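Local coordinates for protein acetate CoA-transferase subunit beta (Escherichia coli DH5[alpha], PDB 5DBN) that transfers coenzyme A between acyl-CoA thioesters and short-chain carboxylates such as acetate and acetoacetate, through a covalent enzyme-CoA intermediate, at residues I20-I25 against T42-N47; K134-M139 against V164-T169; G124-V129 against P157-H162. All coordinates share one frame; numbering follows the deposited sequence.

Interactions 1 and 2 belong to the same mixed sheet, with strand 95-98 lying between them. Their centres are about 15 Å apart and their nearest atoms about 7 Å. Interaction 3 packs helix 125-131 against a loop, and its helix touches both of the others. Leu128 CD1 lies 3.3 Å from Asn22 OD1 of interaction 1 and 4.1 Å from Glu46 OE2. Val129 O lies 3.3 Å from Val135 CG2 of interaction 2, where helix and strand follow each other in the chain. Interaction 1 holds Glu46, the predicted active-site residue; interaction 3 flanks it, with the Ala125 side chain about 7 Å from that of Glu46; interaction 2 lies deeper, near the centre of the chain.

Interaction 1: I20-I25 against T42-N47; sequences IVNLGI and TLQSEN
Asn22 and Gln44 each carry CG opposite the backbone N (chi1 -173° and -165°), which brings their amide ends together from neighbouring strands. Gln44 then bends at its second torsion and offers OE1 to Asn22 ND2 at 3.0 Å. The acceptor lies in the amide plane of Asn22, while the two amide planes are turned against each other. Gln44 NE2 is bound to Ser84 OG, so both ends of this amide are held. The same Asn22 ND2 reaches Glu46 OE1 at 3.2 Å, meeting it from above the carboxylate plane. The Glu46 chain is bent at its second torsion, and this turns the carboxylate back toward strand 20-23. Glu46 is the predicted active-site residue, and in this family such a glutamate carries CoA as a thioester. It follows the C-terminal end of strand 42-45, the outermost strand of the parallel part of an alpha/beta sheet. Toward the N-terminal ends of the strands the pairing is parallel: Val21 N binds Thr42 O and Val21 O accepts Gln44 N, each bond 2.9 Å long. After Val21 the backbone ladder gives way to a water bridging Leu23 N and Gln44 O; the strand axes diverge at 49°. On one face Ile20 CD1 lies 3.8 Å from Thr42 CB. On the other, Leu43 CD2 lies against Val21 CB and is 3.8 Å from Leu23 CD1.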
ATOM      1  N   ILE B  20     -10.720   8.551 -17.040  1.00 23.05           N
ATOM      2  CA  ILE B  20     -10.660   8.824 -15.609  1.00 21.43           C
ATOM      3  C   ILE B  20     -10.026  10.195 -15.431  1.00 22.31           C
ATOM      4  O   ILE B  20      -8.864  10.397 -15.789  1.00 22.48           O
ATOM      5  CB  ILE B  20      -9.851   7.759 -14.843  1.00 19.99           C
ATOM      6  CG1 ILE B  20     -10.350   6.356 -15.189  1.00 20.90           C
ATOM      7  CG2 ILE B  20      -9.930   8.002 -13.340  1.00 18.55           C
ATOM      8  CD1 ILE B  20     -11.818   6.121 -14.887  1.00 22.03           C
ATOM      9  N   VAL B  21     -10.793  11.132 -14.882  1.00 22.92           N
ATOM     10  CA  VAL B  21     -10.389  12.536 -14.842  1.00 22.69           C
ATOM     11  C   VAL B  21     -10.298  13.076 -13.417  1.00 22.28           C
ATOM     12  O   VAL B  21     -11.091  12.707 -12.553  1.00 22.64           O
ATOM     13  CB  VAL B  21     -11.379  13.410 -15.648  1.00 22.64           C
ATOM     14  CG1 VAL B  21     -10.953  14.878 -15.633  1.00 22.50           C
ATOM     15  CG2 VAL B  21     -11.489  12.902 -17.081  1.00 23.31           C
ATOM     16  N   ASN B  22      -9.322  13.949 -13.184  1.00 22.86           N
ATOM     17  CA  ASN B  22      -9.247  14.711 -11.940  1.00 24.70           C
ATOM     18  C   ASN B  22      -9.327  16.214 -12.189  1.00 24.92           C
ATOM     19  O   ASN B  22      -8.539  16.765 -12.952  1.00 24.67           O
ATOM     20  CB  ASN B  22      -7.961  14.395 -11.181  1.00 25.53           C
ATOM     21  CG  ASN B  22      -7.931  15.036  -9.809  1.00 27.40           C
ATOM     22  OD1 ASN B  22      -7.638  16.223  -9.672  1.00 28.66           O
ATOM     23  ND2 ASN B  22      -8.246  14.255  -8.786  1.00 27.93           N
ATOM     24  N   LEU B  23     -10.275  16.866 -11.524  1.00 25.68           N
ATOM     25  CA  LEU B  23     -10.480  18.305 -11.658  1.00 26.54           C
ATOM     26  C   LEU B  23     -10.082  19.047 -10.383  1.00 25.66           C
ATOM     27  O   LEU B  23     -10.670  18.838  -9.320  1.00 25.97           O
ATOM     28  CB  LEU B  23     -11.941  18.605 -11.993  1.00 28.12           C
ATOM     29  CG  LEU B  23     -12.493  18.022 -13.295  1.00 28.35           C
ATOM     30  CD1 LEU B  23     -13.962  18.387 -13.441  1.00 29.64           C
ATOM     31  CD2 LEU B  23     -11.692  18.494 -14.508  1.00 28.34           C
ATOM     32  N   GLY B  24      -9.078  19.911 -10.492  1.00 24.16           N
ATOM     33  CA  GLY B  24      -8.625  20.690  -9.357  1.00 23.29           C
ATOM     34  C   GLY B  24      -9.662  21.720  -8.959  1.00 24.81           C
ATOM     35  O   GLY B  24     -10.547  22.051  -9.744  1.00 24.25           O
ATOM     36  N   ILE B  25      -9.550  22.228  -7.735  1.00 27.64           N
ATOM     37  CA  ILE B  25     -10.477  23.238  -7.238  1.00 31.21           C
ATOM     38  C   ILE B  25     -10.321  24.541  -8.010  1.00 33.36           C
ATOM     39  O   ILE B  25      -9.217  24.905  -8.414  1.00 34.25           O
ATOM     40  CB  ILE B  25     -10.264  23.517  -5.738  1.00 32.44           C
ATOM     41  N   THR B  42     -15.335   9.525 -15.565  1.00 22.25           N
ATOM     42  CA  THR B  42     -15.421   9.208 -14.149  1.00 22.75           C
ATOM     43  C   THR B  42     -14.485  10.143 -13.398  1.00 22.24           C
ATOM     44  O   THR B  42     -13.283  10.169 -13.657  1.00 21.50           O
ATOM     45  CB  THR B  42     -15.048   7.743 -13.874  1.00 22.45           C
ATOM     46  OG1 THR B  42     -15.822   6.886 -14.723  1.00 24.37           O
ATOM     47  CG2 THR B  42     -15.307   7.384 -12.420  1.00 20.87           C
ATOM     48  N   LEU B  43     -15.045  10.917 -12.475  1.00 23.54           N
ATOM     49  CA  LEU B  43     -14.263  11.885 -11.715  1.00 24.03           C
ATOM     50  C   LEU B  43     -13.672  11.264 -10.455  1.00 23.45           C
ATOM     51  O   LEU B  43     -14.369  10.600  -9.684  1.00 23.34           O
ATOM     52  CB  LEU B  43     -15.127  13.095 -11.352  1.00 25.13           C
ATOM     53  CG  LEU B  43     -15.552  13.966 -12.533  1.00 26.71           C
ATOM     54  CD1 LEU B  43     -16.541  15.022 -12.071  1.00 28.83           C
ATOM     55  CD2 LEU B  43     -14.346  14.630 -13.173  1.00 21.60           C
ATOM     56  N   GLN B  44     -12.379  11.500 -10.259  1.00 23.22           N
ATOM     57  CA  GLN B  44     -11.650  10.998  -9.102  1.00 22.51           C
ATOM     58  C   GLN B  44     -11.446  12.129  -8.102  1.00 23.43           C
ATOM     59  O   GLN B  44     -11.072  13.241  -8.479  1.00 23.11           O
ATOM     60  CB  GLN B  44     -10.303  10.407  -9.541  1.00 20.40           C
ATOM     61  CG  GLN B  44      -9.608   9.539  -8.494  1.00 19.40           C
ATOM     62  CD  GLN B  44      -8.686  10.320  -7.571  1.00 18.91           C
ATOM     63  OE1 GLN B  44      -8.602  11.547  -7.639  1.00 18.34           O
ATOM     64  NE2 GLN B  44      -7.984   9.603  -6.701  1.00 19.00           N
ATOM     65  N   SER B  45     -11.702  11.841  -6.829  1.00 24.75           N
ATOM     66  CA  SER B  45     -11.532  12.822  -5.762  1.00 26.42           C
ATOM     67  C   SER B  45     -10.353  12.408  -4.882  1.00 27.78           C
ATOM     68  O   SER B  45     -10.303  11.278  -4.395  1.00 26.51           O
ATOM     69  CB  SER B  45     -12.818  12.946  -4.940  1.00 27.21           C
ATOM     70  OG  SER B  45     -12.861  14.171  -4.226  1.00 27.56           O
ATOM     71  N   GLU B  46      -9.404  13.325  -4.702  1.00 31.03           N
ATOM     72  CA  GLU B  46      -8.148  13.034  -4.005  1.00 33.20           C
ATOM     73  C   GLU B  46      -8.365  12.444  -2.616  1.00 32.28           C
ATOM     74  O   GLU B  46      -7.614  11.571  -2.180  1.00 30.99           O
ATOM     75  CB  GLU B  46      -7.297  14.302  -3.880  1.00 36.77           C
ATOM     76  CG  GLU B  46      -6.906  14.936  -5.198  1.00 39.88           C
ATOM     77  CD  GLU B  46      -7.893  15.990  -5.659  1.00 42.82           C
ATOM     78  OE1 GLU B  46      -9.034  15.623  -6.013  1.00 43.39           O
ATOM     79  OE2 GLU B  46      -7.527  17.186  -5.659  1.00 44.31           O
ATOM     80  N   ASN B  47      -9.390  12.930  -1.922  1.00 32.02           N
ATOM     81  CA  ASN B  47      -9.666  12.489  -0.557  1.00 31.27           C
ATOM     82  C   ASN B  47     -10.121  11.029  -0.486  1.00 30.39           C
ATOM     83  O   ASN B  47     -10.324  10.494   0.605  1.00 31.29           O
ATOM     84  CB  ASN B  47     -10.700  13.412   0.100  1.00 32.16           C
ATOM     85  CG  ASN B  47     -11.904  13.669  -0.780  1.00 31.85           C
ATOM     86  OD1 ASN B  47     -11.810  13.638  -2.006  1.00 31.03           O
ATOM     87  ND2 ASN B  47     -13.042  13.954  -0.155  1.00 32.75           N
TER
HETATM   88  O   HOH W   1     -11.866  15.322  -9.686  1.00 17.38           O

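Interaction 2: K134-M139 against V164-T169; sequences KVIIAM and VHMLVT
Val135, Ile137 and Met139 pair in parallel with segment 164-169, deep in the central sheet of the CoA-transferase fold. Strand 135-138 lies between strands 95-98 and 166-168. Strand 166-168 is the last of the parallel run, and strand 172-177 follows on its other side in the antiparallel sense. Ile137 N binds Met166 O, and Ile137 O accepts Val168 N; each bond is 2.8 Å long. Met139 N continues the ladder to Val168 O. At the other end Val135 O takes two donors, His165 N at 3.1 Å and Met166 N at 3.2 Å.

One side chain adds a polar bond. His165 ND1 accepts Val135 N at 3.1 Å, and the donor sits at the ring edge, only 7° from the ring plane. ND1 is the acceptor, which is consistent with the ring carrying no proton there. The bond adds a side-chain link at the start of the pairing. CG of His165 lies opposite the carbonyl carbon (chi1 -66°), which puts ND1 against the Val135 amide.

Apolar contacts fill both faces. Ile137 splits its branches: CG1 meets Val164 CG1 at 3.7 Å, while CG2 meets Leu167 CD1. Leu167 also packs on Ile150 and Phe174. The opposite face carries Ile136, Ala138, Met166 and Val168, and helix 3-12 covers part of it through Ile7, Arg10 and Val11. There Ile136 CG2 rests 4.2 Å from Val168 CG2. Just after strand 135-138, Met139 bends at its last torsion, and its CE methyl lies 4.1 Å from Leu167 CD1.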
ATOM      1  N   LYS B 134      -2.234  12.850 -18.923  1.00 25.60           N
ATOM      2  CA  LYS B 134      -2.319  14.145 -19.586  1.00 25.12           C
ATOM      3  C   LYS B 134      -2.549  15.257 -18.579  1.00 22.58           C
ATOM      4  O   LYS B 134      -3.524  15.245 -17.830  1.00 22.42           O
ATOM      5  CB  LYS B 134      -3.435  14.149 -20.632  1.00 27.54           C
ATOM      6  CG  LYS B 134      -3.516  15.453 -21.410  1.00 28.83           C
ATOM      7  CD  LYS B 134      -4.622  15.437 -22.445  1.00 30.53           C
ATOM      8  CE  LYS B 134      -4.113  14.950 -23.787  1.00 32.19           C
ATOM      9  NZ  LYS B 134      -5.156  15.056 -24.844  1.00 33.91           N
ATOM     10  N   VAL B 135      -1.644  16.228 -18.586  1.00 21.49           N
ATOM     11  CA  VAL B 135      -1.713  17.364 -17.682  1.00 20.85           C
ATOM     12  C   VAL B 135      -2.238  18.570 -18.448  1.00 21.46           C
ATOM     13  O   VAL B 135      -1.534  19.145 -19.279  1.00 21.73           O
ATOM     14  CB  VAL B 135      -0.335  17.685 -17.067  1.00 20.44           C
ATOM     15  CG1 VAL B 135      -0.424  18.882 -16.124  1.00 19.95           C
ATOM     16  CG2 VAL B 135       0.222  16.465 -16.343  1.00 19.69           C
ATOM     17  N   ILE B 136      -3.485  18.934 -18.169  1.00 21.13           N
ATOM     18  CA  ILE B 136      -4.115  20.077 -18.810  1.00 21.50           C
ATOM     19  C   ILE B 136      -4.166  21.234 -17.829  1.00 21.63           C
ATOM     20  O   ILE B 136      -4.671  21.094 -16.716  1.00 20.69           O
ATOM     21  CB  ILE B 136      -5.536  19.753 -19.301  1.00 22.07           C
ATOM     22  CG1 ILE B 136      -5.500  18.548 -20.246  1.00 22.35           C
ATOM     23  CG2 ILE B 136      -6.145  20.971 -19.999  1.00 22.59           C
ATOM     24  CD1 ILE B 136      -6.861  18.060 -20.685  1.00 22.44           C
ATOM     25  N   ILE B 137      -3.622  22.372 -18.245  1.00 23.46           N
ATOM     26  CA  ILE B 137      -3.661  23.582 -17.438  1.00 25.63           C
ATOM     27  C   ILE B 137      -4.710  24.536 -17.995  1.00 27.66           C
ATOM     28  O   ILE B 137      -4.640  24.948 -19.152  1.00 29.39           O
ATOM     29  CB  ILE B 137      -2.285  24.275 -17.387  1.00 26.11           C
ATOM     30  CG1 ILE B 137      -1.220  23.306 -16.860  1.00 24.36           C
ATOM     31  CG2 ILE B 137      -2.342  25.529 -16.518  1.00 27.37           C
ATOM     32  CD1 ILE B 137      -1.501  22.753 -15.470  1.00 23.45           C
ATOM     33  N   ALA B 138      -5.675  24.878 -17.149  1.00 27.82           N
ATOM     34  CA  ALA B 138      -6.753  25.796 -17.503  1.00 29.15           C
ATOM     35  C   ALA B 138      -6.494  27.102 -16.773  1.00 31.44           C
ATOM     36  O   ALA B 138      -6.561  27.164 -15.546  1.00 32.45           O
ATOM     37  CB  ALA B 138      -8.102  25.218 -17.126  1.00 28.36           C
ATOM     38  N   MET B 139      -6.200  28.148 -17.536  1.00 32.53           N
ATOM     39  CA  MET B 139      -5.713  29.386 -16.953  1.00 34.06           C
ATOM     40  C   MET B 139      -6.052  30.615 -17.791  1.00 35.35           C
ATOM     41  O   MET B 139      -6.119  30.531 -19.013  1.00 34.59           O
ATOM     42  CB  MET B 139      -4.195  29.252 -16.822  1.00 34.26           C
ATOM     43  CG  MET B 139      -3.508  30.199 -15.888  1.00 35.49           C
ATOM     44  SD  MET B 139      -1.728  29.888 -15.907  1.00 49.56           S
ATOM     45  CE  MET B 139      -1.284  30.479 -17.540  1.00 32.63           C
ATOM     46  N   VAL B 164       3.735  19.769 -17.974  1.00 24.59           N
ATOM     47  CA  VAL B 164       2.548  20.233 -18.697  1.00 23.17           C
ATOM     48  C   VAL B 164       2.504  19.729 -20.140  1.00 23.29           C
ATOM     49  O   VAL B 164       3.489  19.826 -20.873  1.00 24.02           O
ATOM     50  CB  VAL B 164       2.469  21.778 -18.706  1.00 22.85           C
ATOM     51  CG1 VAL B 164       1.208  22.252 -19.417  1.00 22.91           C
ATOM     52  CG2 VAL B 164       2.508  22.320 -17.287  1.00 22.10           C
ATOM     53  N   HIS B 165       1.349  19.199 -20.538  1.00 24.17           N
ATOM     54  CA  HIS B 165       1.131  18.727 -21.907  1.00 26.35           C
ATOM     55  C   HIS B 165       0.303  19.716 -22.720  1.00 27.45           C
ATOM     56  O   HIS B 165       0.546  19.911 -23.910  1.00 28.09           O
ATOM     57  CB  HIS B 165       0.431  17.366 -21.909  1.00 25.42           C
ATOM     58  CG  HIS B 165       1.259  16.257 -21.342  1.00 25.40           C
ATOM     59  ND1 HIS B 165       0.965  15.645 -20.142  1.00 23.91           N
ATOM     60  CD2 HIS B 165       2.370  15.645 -21.812  1.00 26.12           C
ATOM     61  CE1 HIS B 165       1.860  14.706 -19.897  1.00 23.91           C
ATOM     62  NE2 HIS B 165       2.725  14.686 -20.895  1.00 25.72           N
ATOM     63  N   MET B 166      -0.678  20.334 -22.070  1.00 26.34           N
ATOM     64  CA  MET B 166      -1.622  21.213 -22.747  1.00 26.94           C
ATOM     65  C   MET B 166      -1.940  22.434 -21.891  1.00 26.66           C
ATOM     66  O   MET B 166      -2.258  22.305 -20.708  1.00 25.42           O
ATOM     67  CB  MET B 166      -2.905  20.446 -23.076  1.00 26.88           C
ATOM     68  CG  MET B 166      -3.909  21.212 -23.925  1.00 29.28           C
ATOM     69  SD  MET B 166      -5.402  20.244 -24.227  1.00 34.96           S
ATOM     70  CE  MET B 166      -6.296  21.311 -25.354  1.00 35.19           C
ATOM     71  N   LEU B 167      -1.835  23.615 -22.495  1.00 27.17           N
ATOM     72  CA  LEU B 167      -2.183  24.864 -21.827  1.00 27.83           C
ATOM     73  C   LEU B 167      -3.332  25.537 -22.571  1.00 29.37           C
ATOM     74  O   LEU B 167      -3.215  25.848 -23.757  1.00 30.27           O
ATOM     75  CB  LEU B 167      -0.973  25.795 -21.755  1.00 27.29           C
ATOM     76  CG  LEU B 167      -1.241  27.197 -21.207  1.00 28.41           C
ATOM     77  CD1 LEU B 167      -1.779  27.122 -19.784  1.00 27.88           C
ATOM     78  CD2 LEU B 167       0.018  28.043 -21.258  1.00 28.44           C
ATOM     79  N   VAL B 168      -4.438  25.756 -21.864  1.00 29.96           N
ATOM     80  CA  VAL B 168      -5.638  26.335 -22.457  1.00 31.73           C
ATOM     81  C   VAL B 168      -6.002  27.660 -21.791  1.00 33.16           C
ATOM     82  O   VAL B 168      -6.285  27.710 -20.593  1.00 31.66           O
ATOM     83  CB  VAL B 168      -6.836  25.371 -22.347  1.00 30.86           C
ATOM     84  CG1 VAL B 168      -8.056  25.940 -23.064  1.00 32.24           C
ATOM     85  CG2 VAL B 168      -6.478  24.011 -22.922  1.00 30.28           C
ATOM     86  N   THR B 169      -5.985  28.727 -22.585  1.00 34.01           N
ATOM     87  CA  THR B 169      -6.403  30.047 -22.129  1.00 34.35           C
ATOM     88  C   THR B 169      -7.587  30.523 -22.955  1.00 34.85           C
ATOM     89  O   THR B 169      -7.994  29.863 -23.910  1.00 36.07           O
ATOM     90  CB  THR B 169      -5.264  31.084 -22.221  1.00 35.10           C
ATOM     91  OG1 THR B 169      -5.061  31.455 -23.590  1.00 36.11           O
ATOM     92  CG2 THR B 169      -3.969  30.522 -21.651  1.00 33.31           C
TER

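Interaction 3: G124-V129 against P157-H162; sequences GAMDLV and PLTAQH
Met126 lays its side chain alongside the backbone carbonyl of Thr159, and no hydrogen bond joins the two segments. CG of Met126 lies 3.4 Å from Thr159 O, and SD lies 3.6 Å from the same oxygen. The methionine keeps CG opposite its carbonyl carbon (chi1 -59°) and is extended beyond, so CG, SD and CE pass the oxygen in turn.

Thr159 answers with its methyl. CG2 faces the first turn of helix 125-131 and touches three residues of it: Ala125 CB at 4.0 Å, Met126 CG at 3.9 Å and Val129 CG2 at 4.0 Å. The hydroxyl does other work, for Thr159 OG1 is hydrogen-bonded to Asn111 OD1. Val129 reaches further along the loop, and its CG2 meets Ala160 CB at 3.5 Å. Thr159 and Ala160 both face Leu109, a classic beta bulge, and both touch Val129. With an alanine at Met126 CG, SD and CE are gone, which would probably open a gap beside Thr159 O and uncover part of the Thr159 CG2 methyl.

Gly124 is the N-cap of the helix, and its O accepts Leu128 N. Leu128 packs on Ile88 of helix 81-89. Asp127 is hydrogen-bonded to another protein chain of the assembly, and Met126 and Leu158 also pack against it. The loop packs on one side of the helix; the Ala125 side chain is about 7 Å from that of Glu46, the predicted active-site residue. Helix 125-131 lies at the end of the long connection, which also carries strands 102-104 and 109-110, between the parallel neighbours 95-98 and 135-138; this is an elaborated beta-alpha-beta crossover.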
ATOM      1  N   GLY B 124      -2.264  17.805  -3.280  1.00 23.82           N
ATOM      2  CA  GLY B 124      -2.001  16.685  -4.167  1.00 22.25           C
ATOM      3  C   GLY B 124      -1.653  17.123  -5.578  1.00 20.92           C
ATOM      4  O   GLY B 124      -1.624  16.305  -6.497  1.00 21.41           O
ATOM      5  N   ALA B 125      -1.372  18.410  -5.751  1.00 19.87           N
ATOM      6  CA  ALA B 125      -1.123  18.963  -7.080  1.00 19.25           C
ATOM      7  C   ALA B 125       0.141  18.378  -7.694  1.00 19.29           C
ATOM      8  O   ALA B 125       0.168  18.049  -8.883  1.00 17.99           O
ATOM      9  CB  ALA B 125      -1.020  20.473  -7.018  1.00 19.47           C
ATOM     10  N   MET B 126       1.194  18.275  -6.890  1.00 19.32           N
ATOM     11  CA  MET B 126       2.455  17.753  -7.386  1.00 20.58           C
ATOM     12  C   MET B 126       2.285  16.325  -7.875  1.00 20.49           C
ATOM     13  O   MET B 126       2.656  16.029  -8.994  1.00 21.91           O
ATOM     14  CB  MET B 126       3.543  17.811  -6.317  1.00 22.37           C
ATOM     15  CG  MET B 126       3.816  19.205  -5.799  1.00 21.30           C
ATOM     16  SD  MET B 126       5.447  19.346  -5.042  1.00 22.93           S
ATOM     17  CE  MET B 126       5.448  21.062  -4.539  1.00 27.31           C
ATOM     18  N   ASP B 127       1.691  15.458  -7.063  1.00 19.99           N
ATOM     19  CA  ASP B 127       1.444  14.077  -7.481  1.00 19.92           C
ATOM     20  C   ASP B 127       0.601  14.021  -8.752  1.00 19.14           C
ATOM     21  O   ASP B 127       0.875  13.232  -9.656  1.00 20.01           O
ATOM     22  CB  ASP B 127       0.749  13.291  -6.369  1.00 20.90           C
ATOM     23  CG  ASP B 127       1.613  13.143  -5.135  1.00 23.71           C
ATOM     24  OD1 ASP B 127       2.505  12.269  -5.126  1.00 25.23           O
ATOM     25  OD2 ASP B 127       1.398  13.906  -4.170  1.00 24.92           O
ATOM     26  N   LEU B 128      -0.426  14.862  -8.810  1.00 18.36           N
ATOM     27  CA  LEU B 128      -1.328  14.895  -9.953  1.00 18.70           C
ATOM     28  C   LEU B 128      -0.600  15.228 -11.259  1.00 20.05           C
ATOM     29  O   LEU B 128      -0.835  14.579 -12.280  1.00 20.16           O
ATOM     30  CB  LEU B 128      -2.458  15.901  -9.713  1.00 18.38           C
ATOM     31  CG  LEU B 128      -3.675  15.385  -8.936  1.00 18.45           C
ATOM     32  CD1 LEU B 128      -4.542  16.531  -8.432  1.00 19.31           C
ATOM     33  CD2 LEU B 128      -4.502  14.441  -9.795  1.00 17.73           C
ATOM     34  N   VAL B 129       0.263  16.241 -11.245  1.00 21.42           N
ATOM     35  CA  VAL B 129       0.939  16.648 -12.477  1.00 22.81           C
ATOM     36  C   VAL B 129       2.098  15.723 -12.894  1.00 23.38           C
ATOM     37  O   VAL B 129       2.413  15.658 -14.080  1.00 24.08           O
ATOM     38  CB  VAL B 129       1.460  18.114 -12.384  1.00 39.82           C
ATOM     39  CG1 VAL B 129       0.299  19.074 -12.172  1.00 40.11           C
ATOM     40  CG2 VAL B 129       2.478  18.276 -11.284  1.00 40.39           C
ATOM     41  N   PRO B 157       7.637  29.524  -7.190  1.00 29.82           N
ATOM     42  CA  PRO B 157       8.026  28.144  -6.873  1.00 29.27           C
ATOM     43  C   PRO B 157       7.275  27.105  -7.704  1.00 28.22           C
ATOM     44  O   PRO B 157       6.047  27.146  -7.799  1.00 28.36           O
ATOM     45  CB  PRO B 157       7.674  28.012  -5.387  1.00 29.90           C
ATOM     46  CG  PRO B 157       7.700  29.406  -4.867  1.00 31.23           C
ATOM     47  CD  PRO B 157       7.208  30.261  -5.988  1.00 30.82           C
ATOM     48  N   LEU B 158       8.019  26.182  -8.301  1.00 27.78           N
ATOM     49  CA  LEU B 158       7.432  25.192  -9.192  1.00 26.44           C
ATOM     50  C   LEU B 158       6.573  24.176  -8.451  1.00 25.66           C
ATOM     51  O   LEU B 158       6.863  23.804  -7.315  1.00 26.79           O
ATOM     52  CB  LEU B 158       8.526  24.448  -9.960  1.00 26.61           C
ATOM     53  CG  LEU B 158       9.441  25.270 -10.865  1.00 28.17           C
ATOM     54  CD1 LEU B 158      10.425  24.357 -11.577  1.00 28.32           C
ATOM     55  CD2 LEU B 158       8.638  26.068 -11.871  1.00 28.19           C
ATOM     56  N   THR B 159       5.499  23.753  -9.106  1.00 23.58           N
ATOM     57  CA  THR B 159       4.733  22.595  -8.676  1.00 22.29           C
ATOM     58  C   THR B 159       5.442  21.349  -9.192  1.00 22.74           C
ATOM     59  O   THR B 159       5.514  20.324  -8.514  1.00 22.96           O
ATOM     60  CB  THR B 159       3.288  22.641  -9.205  1.00 21.13           C
ATOM     61  OG1 THR B 159       2.647  23.833  -8.738  1.00 22.29           O
ATOM     62  CG2 THR B 159       2.499  21.425  -8.747  1.00 20.43           C
ATOM     63  N   ALA B 160       5.961  21.457 -10.411  1.00 23.45           N
ATOM     64  CA  ALA B 160       6.723  20.387 -11.035  1.00 25.03           C
ATOM     65  C   ALA B 160       7.489  20.934 -12.230  1.00 27.44           C
ATOM     66  O   ALA B 160       7.238  22.055 -12.671  1.00 28.49           O
ATOM     67  CB  ALA B 160       5.809  19.260 -11.464  1.00 23.80           C
ATOM     68  N   GLN B 161       8.420  20.140 -12.746  1.00 29.01           N
ATOM     69  CA  GLN B 161       9.192  20.527 -13.919  1.00 30.58           C
ATOM     70  C   GLN B 161       8.866  19.617 -15.098  1.00 30.48           C
ATOM     71  O   GLN B 161       8.726  18.403 -14.936  1.00 30.16           O
ATOM     72  CB  GLN B 161      10.693  20.483 -13.615  1.00 33.34           C
ATOM     73  CG  GLN B 161      11.207  19.121 -13.184  1.00 35.32           C
ATOM     74  CD  GLN B 161      12.703  19.117 -12.936  1.00 38.40           C
ATOM     75  OE1 GLN B 161      13.342  20.169 -12.922  1.00 40.08           O
ATOM     76  NE2 GLN B 161      13.270  17.932 -12.746  1.00 39.35           N
ATOM     77  N   HIS B 162       8.731  20.220 -16.277  1.00 31.09           N
ATOM     78  CA  HIS B 162       8.519  19.484 -17.523  1.00 31.83           C
ATOM     79  C   HIS B 162       7.311  18.549 -17.472  1.00 30.07           C
ATOM     80  O   HIS B 162       7.384  17.415 -17.946  1.00 30.62           O
ATOM     81  CB  HIS B 162       9.772  18.674 -17.863  1.00 34.17           C
ATOM     82  CG  HIS B 162      11.052  19.419 -17.640  1.00 36.68           C
ATOM     83  ND1 HIS B 162      11.398  20.541 -18.363  1.00 37.36           N
ATOM     84  CD2 HIS B 162      12.075  19.193 -16.782  1.00 37.92           C
ATOM     85  CE1 HIS B 162      12.576  20.979 -17.952  1.00 38.52           C
ATOM     86  NE2 HIS B 162      13.008  20.180 -16.995  1.00 38.83           N
TER